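Local coordinates for protein ultraspiracle (Drosophila melanogaster, PDB 1HG4) that probably acts as a nuclear hormone receptor and transcription factor, its ligand-binding domain locked in an inactive conformation with a phospholipid bound, at residues R68-F73 and I184-P189. Sequence-based numbering, arbitrary orientation.
Sequences RMMPHF and IILYNP
Within the helical sandwich of the nuclear receptor ligand-binding domain, the loop between helices 46-68 and 78-100 meets the C-terminal end of helix 175-186 through Pro71 and Tyr187. Tyr187, the first residue to leave helical geometry there, is the centre of an inverse gamma turn in which Asn188 N bonds to Leu186 O. Its hydroxyl crosses to the loop and donates a hydrogen bond from OH to Pro71 O at 2.7 Å. The bond arrives in the carbonyl plane, on a lone pair, with a C=O...OH angle of 134°. Chi1 of -63° sets the Tyr187 ring anti to its own carbonyl carbon, and from there the phenol reaches the loop. The end of the phenol is bordered by aliphatic carbon: Pro71 CD lies 3.6 Å from Tyr187 OH, with the proline and phenol crossing at about a right angle, and Met70 CB is 3.7 Å from the same oxygen. Bent at chi2 and chi3, the Met70 chain folds back to bring CE within 4.1 Å of Tyr187 CE2. Leu186, the residue before the tyrosine, divides its two methyls between the loop residues: CD2 lies 4.0 Å from Met70 CG, the two chains running past each other in opposite directions, while CD1 approaches Phe73 CE1 at 4.2 Å. Phe73 also packs on Leu84 and Leu85 of helix 78-100, and Tyr187 touches Cys203 of helix 197-218. A phenylalanine in place of Tyr187 would probably leave the Pro71 carbonyl without its phenolic donor and take away the oxygen that Met70 CB and Pro71 CD pack against. The buried hydroxyl is thus satisfied by a backbone acceptor, a single directional bond across an otherwise apolar junction, joining the loop to the residue just past the helix end.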
ATOM      1  N   ARG A  68     -20.372  -3.820   9.336  1.00 24.23           N
ATOM      2  CA  ARG A  68     -20.266  -2.783  10.344  1.00 26.44           C
ATOM      3  C   ARG A  68     -19.390  -3.208  11.529  1.00 26.75           C
ATOM      4  O   ARG A  68     -18.718  -2.376  12.141  1.00 27.05           O
ATOM      5  CB  ARG A  68     -21.661  -2.398  10.837  1.00 27.69           C
ATOM      6  CG  ARG A  68     -21.640  -1.563  12.091  1.00 31.76           C
ATOM      7  CD  ARG A  68     -22.484  -0.338  11.951  1.00 34.17           C
ATOM      8  NE  ARG A  68     -23.909  -0.619  11.821  1.00 34.39           N
ATOM      9  CZ  ARG A  68     -24.783   0.300  11.429  1.00 35.23           C
ATOM     10  NH1 ARG A  68     -24.354   1.522  11.144  1.00 34.36           N
ATOM     11  NH2 ARG A  68     -26.068   0.004  11.306  1.00 37.70           N
ATOM     12  N   MET A  69     -19.408  -4.501  11.841  1.00 25.58           N
ATOM     13  CA  MET A  69     -18.631  -5.044  12.949  1.00 25.47           C
ATOM     14  C   MET A  69     -17.290  -5.606  12.514  1.00 23.98           C
ATOM     15  O   MET A  69     -16.543  -6.122  13.339  1.00 23.39           O
ATOM     16  CB  MET A  69     -19.417  -6.147  13.676  1.00 25.43           C
ATOM     17  CG  MET A  69     -20.604  -5.639  14.484  1.00 27.10           C
ATOM     18  SD  MET A  69     -21.449  -6.956  15.365  1.00 29.49           S
ATOM     19  CE  MET A  69     -22.526  -7.577  14.009  1.00 29.11           C
ATOM     20  N   MET A  70     -16.989  -5.526  11.223  1.00 23.67           N
ATOM     21  CA  MET A  70     -15.712  -6.040  10.735  1.00 24.32           C
ATOM     22  C   MET A  70     -14.609  -5.041  11.050  1.00 24.39           C
ATOM     23  O   MET A  70     -14.811  -3.826  10.955  1.00 21.82           O
ATOM     24  CB  MET A  70     -15.773  -6.323   9.232  1.00 22.75           C
ATOM     25  CG  MET A  70     -16.461  -7.641   8.877  1.00 24.90           C
ATOM     26  SD  MET A  70     -15.510  -9.169   9.315  1.00 24.32           S
ATOM     27  CE  MET A  70     -14.496  -9.371   7.863  1.00 23.25           C
ATOM     28  N   PRO A  71     -13.429  -5.542  11.453  1.00 26.42           N
ATOM     29  CA  PRO A  71     -12.273  -4.696  11.797  1.00 27.19           C
ATOM     30  C   PRO A  71     -11.979  -3.618  10.758  1.00 27.51           C
ATOM     31  O   PRO A  71     -11.820  -3.925   9.570  1.00 25.70           O
ATOM     32  CB  PRO A  71     -11.124  -5.704  11.917  1.00 27.46           C
ATOM     33  CG  PRO A  71     -11.809  -6.945  12.400  1.00 27.03           C
ATOM     34  CD  PRO A  71     -13.080  -6.974  11.549  1.00 26.61           C
ATOM     35  N   HIS A  72     -11.937  -2.364  11.222  1.00 28.65           N
ATOM     36  CA  HIS A  72     -11.639  -1.184  10.390  1.00 30.87           C
ATOM     37  C   HIS A  72     -12.692  -0.703   9.395  1.00 30.26           C
ATOM     38  O   HIS A  72     -12.640   0.459   8.969  1.00 30.67           O
ATOM     39  CB  HIS A  72     -10.315  -1.387   9.634  1.00 32.17           C
ATOM     40  CG  HIS A  72      -9.124  -1.475  10.534  1.00 37.07           C
ATOM     41  ND1 HIS A  72      -8.353  -0.379  10.857  1.00 38.22           N
ATOM     42  CD2 HIS A  72      -8.615  -2.515  11.238  1.00 37.78           C
ATOM     43  CE1 HIS A  72      -7.422  -0.741  11.721  1.00 39.24           C
ATOM     44  NE2 HIS A  72      -7.560  -2.031  11.970  1.00 37.71           N
ATOM     45  N   PHE A  73     -13.635  -1.573   9.030  1.00 29.02           N
ATOM     46  CA  PHE A  73     -14.676  -1.222   8.063  1.00 28.43           C
ATOM     47  C   PHE A  73     -15.349   0.123   8.320  1.00 29.29           C
ATOM     48  O   PHE A  73     -15.389   0.980   7.438  1.00 27.99           O
ATOM     49  CB  PHE A  73     -15.756  -2.299   8.017  1.00 28.19           C
ATOM     50  CG  PHE A  73     -16.736  -2.121   6.887  1.00 28.31           C
ATOM     51  CD1 PHE A  73     -16.370  -2.418   5.576  1.00 27.15           C
ATOM     52  CD2 PHE A  73     -18.019  -1.646   7.126  1.00 27.84           C
ATOM     53  CE1 PHE A  73     -17.264  -2.246   4.528  1.00 25.63           C
ATOM     54  CE2 PHE A  73     -18.919  -1.471   6.075  1.00 25.84           C
ATOM     55  CZ  PHE A  73     -18.544  -1.769   4.782  1.00 24.19           C
ATOM     56  N   ILE A 184     -11.770 -11.771   2.599  1.00 15.00           N
ATOM     57  CA  ILE A 184     -10.898 -11.412   1.475  1.00 16.50           C
ATOM     58  C   ILE A 184     -11.760 -10.709   0.422  1.00 19.32           C
ATOM     59  O   ILE A 184     -11.333  -9.718  -0.188  1.00 20.89           O
ATOM     60  CB  ILE A 184     -10.206 -12.682   0.856  1.00 17.36           C
ATOM     61  CG1 ILE A 184      -9.150 -13.205   1.812  1.00 16.18           C
ATOM     62  CG2 ILE A 184      -9.563 -12.374  -0.501  1.00 12.35           C
ATOM     63  CD1 ILE A 184      -8.818 -14.633   1.583  1.00 18.03           C
ATOM     64  N   ILE A 185     -12.981 -11.217   0.236  1.00 20.07           N
ATOM     65  CA  ILE A 185     -13.920 -10.663  -0.729  1.00 20.01           C
ATOM     66  C   ILE A 185     -14.339  -9.259  -0.342  1.00 19.70           C
ATOM     67  O   ILE A 185     -14.267  -8.337  -1.159  1.00 21.44           O
ATOM     68  CB  ILE A 185     -15.181 -11.552  -0.850  1.00 21.63           C
ATOM     69  CG1 ILE A 185     -14.799 -12.904  -1.453  1.00 23.12           C
ATOM     70  CG2 ILE A 185     -16.229 -10.875  -1.710  1.00 20.96           C
ATOM     71  CD1 ILE A 185     -15.918 -13.916  -1.421  1.00 24.65           C
ATOM     72  N   LEU A 186     -14.787  -9.096   0.896  1.00 19.76           N
ATOM     73  CA  LEU A 186     -15.215  -7.786   1.392  1.00 20.30           C
ATOM     74  C   LEU A 186     -14.134  -6.723   1.212  1.00 19.55           C
ATOM     75  O   LEU A 186     -14.387  -5.676   0.624  1.00 20.87           O
ATOM     76  CB  LEU A 186     -15.585  -7.865   2.881  1.00 20.19           C
ATOM     77  CG  LEU A 186     -16.076  -6.555   3.510  1.00 21.26           C
ATOM     78  CD1 LEU A 186     -17.381  -6.118   2.846  1.00 21.94           C
ATOM     79  CD2 LEU A 186     -16.290  -6.747   5.005  1.00 20.30           C
ATOM     80  N   TYR A 187     -12.938  -7.000   1.723  1.00 18.49           N
ATOM     81  CA  TYR A 187     -11.803  -6.064   1.647  1.00 18.93           C
ATOM     82  C   TYR A 187     -11.191  -6.006   0.241  1.00 20.51           C
ATOM     83  O   TYR A 187     -10.053  -6.445   0.026  1.00 20.19           O
ATOM     84  CB  TYR A 187     -10.713  -6.472   2.651  1.00 17.05           C
ATOM     85  CG  TYR A 187     -11.141  -6.422   4.105  1.00 16.88           C
ATOM     86  CD1 TYR A 187     -11.760  -5.295   4.629  1.00 15.57           C
ATOM     87  CD2 TYR A 187     -10.896  -7.491   4.963  1.00 15.23           C
ATOM     88  CE1 TYR A 187     -12.121  -5.231   5.977  1.00 16.32           C
ATOM     89  CE2 TYR A 187     -11.255  -7.437   6.308  1.00 15.73           C
ATOM     90  CZ  TYR A 187     -11.866  -6.299   6.805  1.00 17.02           C
ATOM     91  OH  TYR A 187     -12.219  -6.208   8.136  1.00 21.60           O
ATOM     92  N   ASN A 188     -11.936  -5.439  -0.704  1.00 20.55           N
ATOM     93  CA  ASN A 188     -11.488  -5.363  -2.089  1.00 23.30           C
ATOM     94  C   ASN A 188     -11.064  -3.928  -2.427  1.00 25.26           C
ATOM     95  O   ASN A 188     -11.894  -3.032  -2.552  1.00 25.25           O
ATOM     96  CB  ASN A 188     -12.623  -5.846  -3.000  1.00 21.07           C
ATOM     97  CG  ASN A 188     -12.261  -5.814  -4.475  1.00 22.64           C
ATOM     98  OD1 ASN A 188     -13.085  -6.155  -5.326  1.00 23.84           O
ATOM     99  ND2 ASN A 188     -11.043  -5.403  -4.788  1.00 20.48           N
ATOM    100  N   PRO A 189      -9.752  -3.704  -2.591  1.00 26.70           N
ATOM    101  CA  PRO A 189      -9.191  -2.389  -2.901  1.00 27.29           C
ATOM    102  C   PRO A 189      -9.173  -1.966  -4.364  1.00 28.29           C
ATOM    103  O   PRO A 189      -8.857  -0.820  -4.668  1.00 27.25           O
ATOM    104  CB  PRO A 189      -7.779  -2.499  -2.348  1.00 27.68           C
ATOM    105  CG  PRO A 189      -7.410  -3.913  -2.738  1.00 26.54           C
ATOM    106  CD  PRO A 189      -8.672  -4.697  -2.380  1.00 28.23           C
TER